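Long-range contact in MxaA (Stigmatella aurantiaca, PDB 4W4T), which supplies, through this NADPH-binding terminal reductase domain, the reductive step that ends a myxalamid PKS-NRPS assembly line, consistent with release of a primary alcohol: residues 54-68 against 139-151. Sequence-based numbering, arbitrary orientation.
Sequences ALRTILLTGATGFLG and LSEEIDAIYHNGA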
loop_
_atom_site.group_PDB
_atom_site.type_symbol
_atom_site.label_atom_id
_atom_site.label_comp_id
_atom_site.label_asym_id
_atom_site.label_seq_id
_atom_site.Cartn_x
_atom_site.Cartn_y
_atom_site.Cartn_z
ATOM N N ALA A 54 47.444 6.790 -8.374
ATOM C CA ALA A 54 46.559 7.096 -7.259
ATOM C C ALA A 54 45.241 7.711 -7.747
ATOM O O ALA A 54 45.252 8.549 -8.661
ATOM C CB ALA A 54 47.266 8.052 -6.291
ATOM N N LEU A 55 44.131 7.296 -7.140
ATOM C CA LEU A 55 42.807 7.846 -7.446
ATOM C C LEU A 55 42.657 9.237 -6.862
ATOM O O LEU A 55 42.776 9.423 -5.650
ATOM C CB LEU A 55 41.688 6.960 -6.892
ATOM C CG LEU A 55 41.407 5.558 -7.447
ATOM C CD1 LEU A 55 40.269 4.923 -6.672
ATOM C CD2 LEU A 55 41.092 5.581 -8.933
ATOM N N ARG A 56 42.364 10.207 -7.725
ATOM C CA ARG A 56 42.236 11.592 -7.296
ATOM C C ARG A 56 40.787 11.914 -6.914
ATOM O O ARG A 56 40.527 12.701 -6.004
ATOM C CB ARG A 56 42.731 12.532 -8.406
ATOM C CG ARG A 56 44.186 12.307 -8.841
ATOM C CD ARG A 56 44.445 12.891 -10.228
ATOM N NE ARG A 56 43.683 12.148 -11.220
ATOM C CZ ARG A 56 43.757 12.330 -12.533
ATOM N NH1 ARG A 56 44.583 13.230 -13.063
ATOM N NH2 ARG A 56 43.006 11.583 -13.320
ATOM N N THR A 57 39.842 11.298 -7.623
ATOM C CA THR A 57 38.426 11.624 -7.474
ATOM C C THR A 57 37.536 10.404 -7.609
ATOM O O THR A 57 37.844 9.474 -8.351
ATOM C CB THR A 57 37.957 12.616 -8.543
ATOM O OG1 THR A 57 38.193 12.012 -9.810
ATOM C CG2 THR A 57 38.719 13.934 -8.457
ATOM N N ILE A 58 36.415 10.440 -6.910
ATOM C CA ILE A 58 35.465 9.338 -6.906
ATOM C C ILE A 58 34.046 9.866 -6.991
ATOM O O ILE A 58 33.683 10.812 -6.290
ATOM C CB ILE A 58 35.627 8.474 -5.625
ATOM C CG1 ILE A 58 36.956 7.717 -5.678
ATOM C CG2 ILE A 58 34.429 7.551 -5.464
ATOM C CD1 ILE A 58 37.318 6.940 -4.399
ATOM N N LEU A 59 33.228 9.266 -7.852
ATOM C CA LEU A 59 31.812 9.586 -7.854
ATOM C C LEU A 59 31.015 8.545 -7.068
ATOM O O LEU A 59 31.082 7.355 -7.364
ATOM C CB LEU A 59 31.267 9.672 -9.277
ATOM C CG LEU A 59 29.754 9.916 -9.347
ATOM C CD1 LEU A 59 29.374 11.297 -8.847
ATOM C CD2 LEU A 59 29.214 9.685 -10.762
ATOM N N LEU A 60 30.274 9.007 -6.071
ATOM C CA LEU A 60 29.399 8.129 -5.294
ATOM C C LEU A 60 27.942 8.446 -5.581
ATOM O O LEU A 60 27.509 9.586 -5.469
ATOM C CB LEU A 60 29.671 8.270 -3.790
ATOM C CG LEU A 60 28.787 7.445 -2.839
ATOM C CD1 LEU A 60 28.923 5.944 -3.117
ATOM C CD2 LEU A 60 29.136 7.775 -1.383
ATOM N N THR A 61 27.173 7.436 -5.958
ATOM C CA THR A 61 25.737 7.610 -5.999
ATOM C C THR A 61 25.144 6.969 -4.740
ATOM O O THR A 61 25.631 5.937 -4.251
ATOM C CB THR A 61 25.093 6.997 -7.285
ATOM O OG1 THR A 61 25.330 5.590 -7.340
ATOM C CG2 THR A 61 25.673 7.627 -8.536
ATOM N N GLY A 62 24.099 7.594 -4.217
ATOM C CA GLY A 62 23.349 7.022 -3.120
ATOM C C GLY A 62 23.805 7.518 -1.761
ATOM O O GLY A 62 23.475 6.901 -0.748
ATOM N N ALA A 63 24.524 8.641 -1.730
ATOM C CA ALA A 63 25.005 9.201 -0.467
ATOM C C ALA A 63 23.891 9.589 0.510
ATOM O O ALA A 63 24.157 9.772 1.705
ATOM C CB ALA A 63 25.900 10.413 -0.732
ATOM N N THR A 64 22.657 9.721 0.032
ATOM C CA THR A 64 21.566 10.114 0.922
ATOM C C THR A 64 20.773 8.916 1.467
ATOM O O THR A 64 19.780 9.100 2.171
ATOM C CB THR A 64 20.568 11.088 0.233
ATOM O OG1 THR A 64 19.958 10.448 -0.891
ATOM C CG2 THR A 64 21.281 12.365 -0.244
ATOM N N GLY A 65 21.213 7.701 1.147
ATOM C CA GLY A 65 20.549 6.503 1.649
ATOM C C GLY A 65 21.291 5.897 2.838
ATOM O O GLY A 65 22.221 6.496 3.359
ATOM N N PHE A 66 20.883 4.701 3.256
ATOM C CA PHE A 66 21.413 4.087 4.479
ATOM C C PHE A 66 22.817 3.530 4.248
ATOM O O PHE A 66 23.781 4.022 4.840
ATOM C CB PHE A 66 20.440 2.998 4.971
ATOM C CG PHE A 66 20.931 2.222 6.167
ATOM C CD1 PHE A 66 21.307 2.875 7.336
ATOM C CD2 PHE A 66 20.976 0.836 6.131
ATOM C CE1 PHE A 66 21.745 2.154 8.448
ATOM C CE2 PHE A 66 21.419 0.111 7.232
ATOM C CZ PHE A 66 21.804 0.773 8.388
ATOM N N LEU A 67 22.951 2.528 3.381
ATOM C CA LEU A 67 24.282 2.034 3.008
ATOM C C LEU A 67 25.189 3.160 2.514
ATOM O O LEU A 67 26.369 3.219 2.857
ATOM C CB LEU A 67 24.183 0.955 1.932
ATOM C CG LEU A 67 25.523 0.383 1.446
ATOM C CD1 LEU A 67 26.344 -0.185 2.604
ATOM C CD2 LEU A 67 25.252 -0.684 0.409
ATOM N N GLY A 68 24.622 4.057 1.708
ATOM C CA GLY A 68 25.391 5.154 1.136
ATOM C C GLY A 68 26.094 6.038 2.154
ATOM O O GLY A 68 27.210 6.488 1.913
ATOM N N LEU A 139 32.013 16.256 -15.905
ATOM C CA LEU A 139 32.090 15.161 -14.942
ATOM C C LEU A 139 32.888 14.002 -15.541
ATOM O O LEU A 139 33.660 13.341 -14.841
ATOM C CB LEU A 139 30.686 14.708 -14.530
ATOM C CG LEU A 139 30.574 13.806 -13.300
ATOM C CD1 LEU A 139 30.983 14.563 -12.054
ATOM C CD2 LEU A 139 29.148 13.259 -13.161
ATOM N N SER A 140 32.732 13.785 -16.847
ATOM C CA SER A 140 33.422 12.710 -17.547
ATOM C C SER A 140 34.937 12.937 -17.622
ATOM O O SER A 140 35.682 12.013 -17.950
ATOM C CB SER A 140 32.885 12.544 -18.969
ATOM O OG SER A 140 33.538 13.437 -19.874
ATOM N N GLU A 141 35.366 14.174 -17.374
ATOM C CA GLU A 141 36.795 14.503 -17.364
ATOM C C GLU A 141 37.377 14.397 -15.953
ATOM O O GLU A 141 38.563 14.106 -15.772
ATOM C CB GLU A 141 37.025 15.917 -17.913
ATOM C CG GLU A 141 36.689 16.075 -19.377
ATOM C CD GLU A 141 36.466 17.531 -19.776
ATOM O OE1 GLU A 141 36.557 18.422 -18.896
ATOM O OE2 GLU A 141 36.183 17.775 -20.970
ATOM N N GLU A 142 36.533 14.634 -14.956
ATOM C CA GLU A 142 37.006 14.810 -13.586
ATOM C C GLU A 142 37.089 13.512 -12.765
ATOM O O GLU A 142 38.005 13.343 -11.946
ATOM C CB GLU A 142 36.113 15.832 -12.885
ATOM C CG GLU A 142 36.225 17.221 -13.526
ATOM C CD GLU A 142 35.608 18.335 -12.696
ATOM O OE1 GLU A 142 34.805 18.048 -11.783
ATOM O OE2 GLU A 142 35.936 19.512 -12.958
ATOM N N ILE A 143 36.175 12.582 -13.018
ATOM C CA ILE A 143 36.027 11.396 -12.155
ATOM C C ILE A 143 36.965 10.253 -12.493
ATOM O O ILE A 143 37.068 9.855 -13.654
ATOM C CB ILE A 143 34.588 10.855 -12.219
ATOM C CG1 ILE A 143 33.608 11.928 -11.775
ATOM C CG2 ILE A 143 34.449 9.558 -11.354
ATOM C CD1 ILE A 143 33.873 12.473 -10.390
ATOM N N ASP A 144 37.643 9.701 -11.482
ATOM C CA ASP A 144 38.552 8.592 -11.735
ATOM C C ASP A 144 37.853 7.245 -11.582
ATOM O O ASP A 144 38.153 6.298 -12.303
ATOM C CB ASP A 144 39.771 8.643 -10.792
ATOM C CG ASP A 144 40.760 9.765 -11.150
ATOM O OD1 ASP A 144 40.709 10.305 -12.279
ATOM O OD2 ASP A 144 41.614 10.089 -10.304
ATOM N N ALA A 145 36.939 7.165 -10.629
ATOM C CA ALA A 145 36.246 5.906 -10.364
ATOM C C ALA A 145 34.836 6.149 -9.813
ATOM O O ALA A 145 34.515 7.224 -9.288
ATOM C CB ALA A 145 37.074 5.039 -9.405
ATOM N N ILE A 146 33.978 5.149 -9.968
ATOM C CA ILE A 146 32.569 5.279 -9.610
ATOM C C ILE A 146 32.125 4.174 -8.651
ATOM O O ILE A 146 32.345 2.995 -8.914
ATOM C CB ILE A 146 31.660 5.225 -10.859
ATOM C CG1 ILE A 146 32.019 6.358 -11.824
ATOM C CG2 ILE A 146 30.184 5.329 -10.455
ATOM C CD1 ILE A 146 31.683 6.065 -13.268
ATOM N N TYR A 147 31.507 4.571 -7.547
ATOM C CA TYR A 147 30.806 3.644 -6.669
ATOM C C TYR A 147 29.314 3.879 -6.877
ATOM O O TYR A 147 28.770 4.889 -6.435
ATOM C CB TYR A 147 31.201 3.841 -5.201
ATOM C CG TYR A 147 32.634 3.416 -4.893
ATOM C CD1 TYR A 147 33.709 4.141 -5.376
ATOM C CD2 TYR A 147 32.899 2.298 -4.112
ATOM C CE1 TYR A 147 35.022 3.770 -5.102
ATOM C CE2 TYR A 147 34.210 1.916 -3.838
ATOM C CZ TYR A 147 35.267 2.656 -4.343
ATOM O OH TYR A 147 36.571 2.288 -4.060
ATOM N N HIS A 148 28.664 2.951 -7.573
ATOM C CA HIS A 148 27.259 3.125 -7.913
ATOM C C HIS A 148 26.339 2.375 -6.928
ATOM O O HIS A 148 26.094 1.175 -7.061
ATOM C CB HIS A 148 27.021 2.685 -9.372
ATOM C CG HIS A 148 25.598 2.843 -9.822
ATOM N ND1 HIS A 148 24.776 3.837 -9.343
ATOM C CD2 HIS A 148 24.846 2.109 -10.676
ATOM C CE1 HIS A 148 23.579 3.722 -9.895
ATOM N NE2 HIS A 148 23.593 2.677 -10.700
ATOM N N ASN A 149 25.861 3.105 -5.925
ATOM C CA ASN A 149 25.004 2.560 -4.877
ATOM C C ASN A 149 23.611 3.208 -4.894
ATOM O O ASN A 149 22.767 2.911 -4.054
ATOM C CB ASN A 149 25.664 2.751 -3.498
ATOM C CG ASN A 149 24.792 2.252 -2.355
ATOM O OD1 ASN A 149 24.254 1.149 -2.409
ATOM N ND2 ASN A 149 24.607 3.089 -1.343
ATOM N N GLY A 150 23.361 4.080 -5.864
ATOM C CA GLY A 150 22.078 4.752 -5.956
ATOM C C GLY A 150 21.070 3.843 -6.631
ATOM O O GLY A 150 21.418 3.139 -7.579
ATOM N N ALA A 151 19.840 3.847 -6.126
ATOM C CA ALA A 151 18.764 3.004 -6.649
ATOM C C ALA A 151 17.460 3.342 -5.951
ATOM O O ALA A 151 17.466 3.811 -4.817
ATOM C CB ALA A 151 19.078 1.527 -6.464
HETATM O O HOH W 1 22.199 3.721 0.203
#
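Asp-144 turns its carboxylate to Arg-56, whose guanidinium lies nearly coplanar with it, 19° apart, and grips it side-on. NE reaches the syn lone pair of OD2 at 3.1 Å, while NH2 meets OD1 at 2.8 Å in a salt bridge; the backbone N of Arg-56 takes the anti lone pair of OD2 at 2.7 Å. Arg-181 forms a second salt bridge to OD1, so each oxygen has two partners, OD2 both from Arg-56, OD1 one from each arginine. With an alanine at Asp-144, two arginines would probably lose their shared counter-charge and the amide of Arg-56 its acceptor. Beside it, the hydroxyl of Thr-57 donates to Glu-142 O (OG1 to O, 2.5 Å), tying the strand's start to the end of helix 133-142. Strands 57-61 and 145-148 then run parallel, the amides of Leu-59, Tyr-147 and Thr-61 bonding in turn to the carbonyls of Ala-145, Leu-59 and Tyr-147. Ile-58 CG2 rests 3.5 Å from CD1 of Tyr-147, whose OH is hydrogen-bonded to Ser-298; Leu-59 CB packs on Ile-143 CG2. At the far end the first torsion of Thr-61 (chi1 61°) turns OG1 toward the 148-150 chain, where it accepts from Gly-150 N at 2.9 Å and pairs with His-148 ND1 at 2.7 Å, near the ring plane; NE2 of that ring bonds to Thr-170. A water accepts from both Gly-68 N and Asn-149 ND2, two donors that cannot bond each other. Thr-64 and Gly-65, leading into helix 66-78, belong with Asn-149 and Ala-151 to the NADPH site, empty of cofactor in this chain, of a Rossmann fold, as in short-chain dehydrogenases.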